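Local coordinates for putative rhamnosidase (Streptomyces avermitilis, PDB 3W5M), which hydrolyses terminal non-reducing alpha-L-rhamnose residues from alpha-L-rhamnosides, including citrus flavonoids and gum arabic, at residues L638-T650 with G694-L706. Numbering follows the deposited sequence.
With TRS (2-amino-2-hydroxymethyl-propane-1,3-diol), chain D.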
loop_
_atom_site.group_PDB
_atom_site.type_symbol
_atom_site.label_atom_id
_atom_site.label_comp_id
_atom_site.label_asym_id
_atom_site.label_seq_id
_atom_site.Cartn_x
_atom_site.Cartn_y
_atom_site.Cartn_z
ATOM N N LEU A 638 -4.643 0.140 -5.592
ATOM C CA LEU A 638 -5.884 0.161 -4.836
ATOM C C LEU A 638 -5.946 -1.032 -3.898
ATOM O O LEU A 638 -5.232 -2.023 -4.107
ATOM C CB LEU A 638 -7.067 0.136 -5.808
ATOM C CG LEU A 638 -7.045 1.264 -6.853
ATOM C CD1 LEU A 638 -8.266 1.093 -7.745
ATOM C CD2 LEU A 638 -7.114 2.642 -6.199
ATOM N N GLY A 639 -6.781 -0.920 -2.857
ATOM C CA GLY A 639 -6.896 -1.961 -1.826
ATOM C C GLY A 639 -7.805 -3.081 -2.312
ATOM O O GLY A 639 -8.937 -3.223 -1.846
ATOM N N TRP A 640 -7.313 -3.851 -3.273
ATOM C CA TRP A 640 -8.127 -4.885 -3.940
ATOM C C TRP A 640 -8.413 -6.049 -3.006
ATOM O O TRP A 640 -7.507 -6.642 -2.447
ATOM C CB TRP A 640 -7.428 -5.375 -5.213
ATOM C CG TRP A 640 -7.735 -4.514 -6.423
ATOM C CD1 TRP A 640 -6.958 -3.499 -6.908
ATOM C CD2 TRP A 640 -8.896 -4.574 -7.280
ATOM N NE1 TRP A 640 -7.540 -2.948 -8.028
ATOM C CE2 TRP A 640 -8.738 -3.569 -8.262
ATOM C CE3 TRP A 640 -10.050 -5.379 -7.311
ATOM C CZ2 TRP A 640 -9.681 -3.340 -9.268
ATOM C CZ3 TRP A 640 -10.979 -5.163 -8.312
ATOM C CH2 TRP A 640 -10.796 -4.143 -9.279
ATOM N N THR A 641 -9.700 -6.331 -2.826
ATOM C CA THR A 641 -10.144 -7.353 -1.875
ATOM C C THR A 641 -9.741 -8.776 -2.318
ATOM O O THR A 641 -9.246 -9.570 -1.535
ATOM C CB THR A 641 -11.688 -7.234 -1.670
ATOM O OG1 THR A 641 -12.369 -7.304 -2.938
ATOM C CG2 THR A 641 -12.010 -5.925 -1.041
ATOM N N GLY A 642 -9.912 -9.071 -3.603
ATOM C CA GLY A 642 -9.538 -10.371 -4.153
ATOM C C GLY A 642 -8.100 -10.751 -3.891
ATOM O O GLY A 642 -7.800 -11.866 -3.426
ATOM N N ASP A 643 -7.191 -9.801 -4.135
ATOM C CA ASP A 643 -5.788 -10.079 -3.995
ATOM C C ASP A 643 -5.395 -10.380 -2.555
ATOM O O ASP A 643 -4.575 -11.248 -2.302
ATOM C CB ASP A 643 -4.994 -8.869 -4.527
ATOM C CG ASP A 643 -5.307 -8.582 -5.997
ATOM O OD1 ASP A 643 -6.505 -8.428 -6.334
ATOM O OD2 ASP A 643 -4.359 -8.544 -6.820
ATOM N N ILE A 644 -5.919 -9.610 -1.611
ATOM C CA ILE A 644 -5.560 -9.857 -0.217
ATOM C C ILE A 644 -6.281 -11.100 0.345
ATOM O O ILE A 644 -5.709 -11.840 1.160
ATOM C CB ILE A 644 -5.673 -8.585 0.684
ATOM C CG1 ILE A 644 -4.996 -8.818 2.048
ATOM C CG2 ILE A 644 -7.125 -8.152 0.866
ATOM C CD1 ILE A 644 -3.530 -9.250 1.982
ATOM N N ASN A 645 -7.494 -11.359 -0.135
ATOM C CA ASN A 645 -8.197 -12.618 0.160
ATOM C C ASN A 645 -7.265 -13.785 -0.104
ATOM O O ASN A 645 -7.007 -14.583 0.782
ATOM C CB ASN A 645 -9.463 -12.770 -0.697
ATOM C CG ASN A 645 -9.992 -14.200 -0.727
ATOM O OD1 ASN A 645 -9.934 -14.919 0.282
ATOM N ND2 ASN A 645 -10.498 -14.627 -1.891
ATOM N N VAL A 646 -6.726 -13.880 -1.314
ATOM C CA VAL A 646 -5.893 -15.035 -1.634
ATOM C C VAL A 646 -4.539 -15.058 -0.896
ATOM O O VAL A 646 -4.034 -16.127 -0.564
ATOM C CB VAL A 646 -5.757 -15.244 -3.171
ATOM C CG1 VAL A 646 -7.121 -15.126 -3.855
ATOM C CG2 VAL A 646 -4.796 -14.261 -3.795
ATOM N N PHE A 647 -3.967 -13.881 -0.638
ATOM C CA PHE A 647 -2.609 -13.789 -0.104
ATOM C C PHE A 647 -2.490 -13.713 1.425
ATOM O O PHE A 647 -1.403 -13.968 1.962
ATOM C CB PHE A 647 -1.867 -12.609 -0.758
ATOM C CG PHE A 647 -0.400 -12.538 -0.416
ATOM C CD1 PHE A 647 0.492 -13.500 -0.930
ATOM C CD2 PHE A 647 0.110 -11.514 0.384
ATOM C CE1 PHE A 647 1.850 -13.429 -0.663
ATOM C CE2 PHE A 647 1.476 -11.464 0.678
ATOM C CZ PHE A 647 2.349 -12.412 0.148
ATOM N N ALA A 648 -3.585 -13.393 2.120
ATOM C CA ALA A 648 -3.504 -13.157 3.573
ATOM C C ALA A 648 -2.812 -14.247 4.397
ATOM O O ALA A 648 -1.977 -13.934 5.224
ATOM C CB ALA A 648 -4.852 -12.774 4.168
ATOM N N PRO A 649 -3.144 -15.540 4.179
ATOM C CA PRO A 649 -2.473 -16.553 4.989
ATOM C C PRO A 649 -0.956 -16.586 4.792
ATOM O O PRO A 649 -0.231 -16.782 5.743
ATOM C CB PRO A 649 -3.130 -17.852 4.519
ATOM C CG PRO A 649 -4.487 -17.402 4.088
ATOM C CD PRO A 649 -4.199 -16.132 3.343
ATOM N N THR A 650 -0.485 -16.369 3.564
ATOM C CA THR A 650 0.946 -16.305 3.315
ATOM C C THR A 650 1.545 -15.048 4.001
ATOM O O THR A 650 2.575 -15.131 4.659
ATOM C CB THR A 650 1.220 -16.296 1.796
ATOM O OG1 THR A 650 0.793 -17.541 1.238
ATOM C CG2 THR A 650 2.715 -16.135 1.499
ATOM N N GLY A 694 -15.168 -14.078 -4.144
ATOM C CA GLY A 694 -13.720 -14.229 -4.068
ATOM C C GLY A 694 -13.038 -12.877 -3.880
ATOM O O GLY A 694 -11.830 -12.818 -3.626
ATOM N N TRP A 695 -13.814 -11.808 -4.011
ATOM C CA TRP A 695 -13.314 -10.445 -3.829
ATOM C C TRP A 695 -13.917 -9.954 -2.497
ATOM O O TRP A 695 -13.246 -9.987 -1.472
ATOM C CB TRP A 695 -13.634 -9.548 -5.066
ATOM C CG TRP A 695 -12.476 -9.540 -6.065
ATOM C CD1 TRP A 695 -11.611 -8.490 -6.323
ATOM C CD2 TRP A 695 -12.002 -10.641 -6.846
ATOM N NE1 TRP A 695 -10.674 -8.864 -7.238
ATOM C CE2 TRP A 695 -10.874 -10.182 -7.572
ATOM C CE3 TRP A 695 -12.449 -11.965 -7.052
ATOM C CZ2 TRP A 695 -10.171 -11.002 -8.456
ATOM C CZ3 TRP A 695 -11.747 -12.779 -7.935
ATOM C CH2 TRP A 695 -10.620 -12.300 -8.622
ATOM N N GLY A 696 -15.201 -9.609 -2.500
ATOM C CA GLY A 696 -15.909 -9.173 -1.306
ATOM C C GLY A 696 -15.734 -10.126 -0.142
ATOM O O GLY A 696 -15.776 -9.694 1.031
ATOM N N ASP A 697 -15.491 -11.413 -0.437
ATOM C CA ASP A 697 -15.266 -12.410 0.613
ATOM C C ASP A 697 -14.034 -12.200 1.497
ATOM O O ASP A 697 -13.908 -12.851 2.535
ATOM C CB ASP A 697 -15.283 -13.812 0.019
ATOM C CG ASP A 697 -16.631 -14.124 -0.578
ATOM O OD1 ASP A 697 -17.579 -14.385 0.208
ATOM O OD2 ASP A 697 -16.741 -14.026 -1.824
ATOM N N ALA A 698 -13.151 -11.276 1.108
ATOM C CA ALA A 698 -12.050 -10.881 1.959
ATOM C C ALA A 698 -12.528 -10.450 3.334
ATOM O O ALA A 698 -11.814 -10.632 4.320
ATOM C CB ALA A 698 -11.235 -9.766 1.308
ATOM N N GLY A 699 -13.718 -9.865 3.393
ATOM C CA GLY A 699 -14.361 -9.466 4.665
ATOM C C GLY A 699 -14.569 -10.600 5.669
ATOM O O GLY A 699 -14.715 -10.350 6.865
ATOM N N VAL A 700 -14.618 -11.844 5.169
ATOM C CA VAL A 700 -14.712 -13.058 5.976
ATOM C C VAL A 700 -13.358 -13.784 6.104
ATOM O O VAL A 700 -12.934 -14.181 7.209
ATOM C CB VAL A 700 -15.737 -14.056 5.349
ATOM C CG1 VAL A 700 -16.140 -15.102 6.391
ATOM C CG2 VAL A 700 -16.931 -13.312 4.774
ATOM N N THR A 701 -12.650 -13.933 4.981
ATOM C CA THR A 701 -11.458 -14.776 4.935
ATOM C C THR A 701 -10.246 -14.127 5.576
ATOM O O THR A 701 -9.394 -14.807 6.109
ATOM C CB THR A 701 -11.042 -15.163 3.501
ATOM O OG1 THR A 701 -10.809 -13.983 2.740
ATOM C CG2 THR A 701 -12.157 -15.974 2.789
ATOM N N VAL A 702 -10.178 -12.812 5.489
ATOM C CA VAL A 702 -9.022 -12.104 6.062
ATOM C C VAL A 702 -9.077 -12.073 7.626
ATOM O O VAL A 702 -8.060 -12.342 8.282
ATOM C CB VAL A 702 -8.827 -10.730 5.393
ATOM C CG1 VAL A 702 -7.670 -10.014 6.045
ATOM C CG2 VAL A 702 -8.472 -10.902 3.897
ATOM N N PRO A 703 -10.251 -11.779 8.229
ATOM C CA PRO A 703 -10.320 -11.964 9.685
ATOM C C PRO A 703 -9.998 -13.390 10.098
ATOM O O PRO A 703 -9.302 -13.625 11.094
ATOM C CB PRO A 703 -11.766 -11.589 10.020
ATOM C CG PRO A 703 -12.142 -10.619 8.951
ATOM C CD PRO A 703 -11.437 -11.071 7.717
ATOM N N TRP A 704 -10.482 -14.377 9.330
ATOM C CA TRP A 704 -10.186 -15.751 9.695
ATOM C C TRP A 704 -8.706 -16.071 9.580
ATOM O O TRP A 704 -8.136 -16.738 10.447
ATOM C CB TRP A 704 -11.009 -16.748 8.849
ATOM C CG TRP A 704 -10.868 -18.141 9.360
ATOM C CD1 TRP A 704 -10.210 -19.178 8.760
ATOM C CD2 TRP A 704 -11.375 -18.649 10.605
ATOM N NE1 TRP A 704 -10.290 -20.314 9.548
ATOM C CE2 TRP A 704 -10.994 -20.022 10.685
ATOM C CE3 TRP A 704 -12.118 -18.082 11.661
ATOM C CZ2 TRP A 704 -11.320 -20.834 11.783
ATOM C CZ3 TRP A 704 -12.453 -18.898 12.762
ATOM C CH2 TRP A 704 -12.053 -20.263 12.803
ATOM N N ALA A 705 -8.078 -15.593 8.510
ATOM C CA ALA A 705 -6.645 -15.788 8.355
ATOM C C ALA A 705 -5.856 -15.158 9.529
ATOM O O ALA A 705 -4.924 -15.777 10.039
ATOM C CB ALA A 705 -6.178 -15.261 6.985
ATOM N N LEU A 706 -6.250 -13.966 9.981
ATOM C CA LEU A 706 -5.576 -13.323 11.136
ATOM C C LEU A 706 -5.838 -14.127 12.402
ATOM O O LEU A 706 -4.956 -14.347 13.199
ATOM C CB LEU A 706 -6.020 -11.882 11.342
ATOM C CG LEU A 706 -5.750 -10.835 10.245
ATOM C CD1 LEU A 706 -6.336 -9.461 10.547
ATOM C CD2 LEU A 706 -4.239 -10.690 9.971
HETATM C C TRS D . -6.912 -7.084 -10.388
HETATM C C1 TRS D . -5.792 -6.491 -9.511
HETATM C C2 TRS D . -7.433 -8.398 -9.783
HETATM C C3 TRS D . -6.448 -7.280 -11.830
HETATM N N TRS D . -8.023 -6.110 -10.410
HETATM O O1 TRS D . -5.118 -5.402 -10.187
HETATM O O2 TRS D . -7.967 -8.159 -8.461
HETATM O O3 TRS D . -5.331 -8.165 -11.893
HETATM O O HOH W 1 -7.458 -14.812 3.440
#
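G642 lies directly over the indole of W695: its CA is 3.4 Å from the centroid of the five-membered ring, almost on the ring normal, in a CH-pi contact. Lacking a side chain, G642 lets the ring lie flat on the start of helix 641-650; the same CA also directs a C-H to G694 O. The indoles of W640 and W695 meet rim to rim with planes at 88°, W640 CE3 lying 3.5 Å from W695 NE1. Both border a bound Tris molecule, probably from the crystallisation liquor. Its O2 lies in the ring plane of W695 at the indole edge, accepts from NE1 (3.1 Å) and donates to D643 OD1 (2.6 Å), while its nitrogen sits over the centre of the W640 ring. Tris is also hydrogen-bonded to D630, E895 and H916, and W640 NE1 to OE2 of E636, the probable proton donor.

One turn on, the buried amide of N645 bridges the segments, its CG swung anti to the backbone N (chi1 163°). ND2 donates to G694 O (2.8 Å), tilted from the carbonyl plane, and Y763 OH is a further partner of this nitrogen. OD1 accepts from T701 OG1 (2.8 Å), which approaches from above the amide plane. Nearby, G694 N donates to D697 OD2, bracing the turn that leads into helix 698-706. A water joins N645 O to T701 O, the latter weakly. Farther along, small apolar groups close the interface: A705 CB touches A648 CB and P649 CG, and V702 CG2 packs against A648 CB.

The helix axes approach to 8.8 Å, nearly parallel (18°), in the (alpha/alpha)6-barrel of this GH78 enzyme; the first turn of helix 641-650 supplies D643, and the turn before helix 698-706 W695, to its rhamnose-binding site.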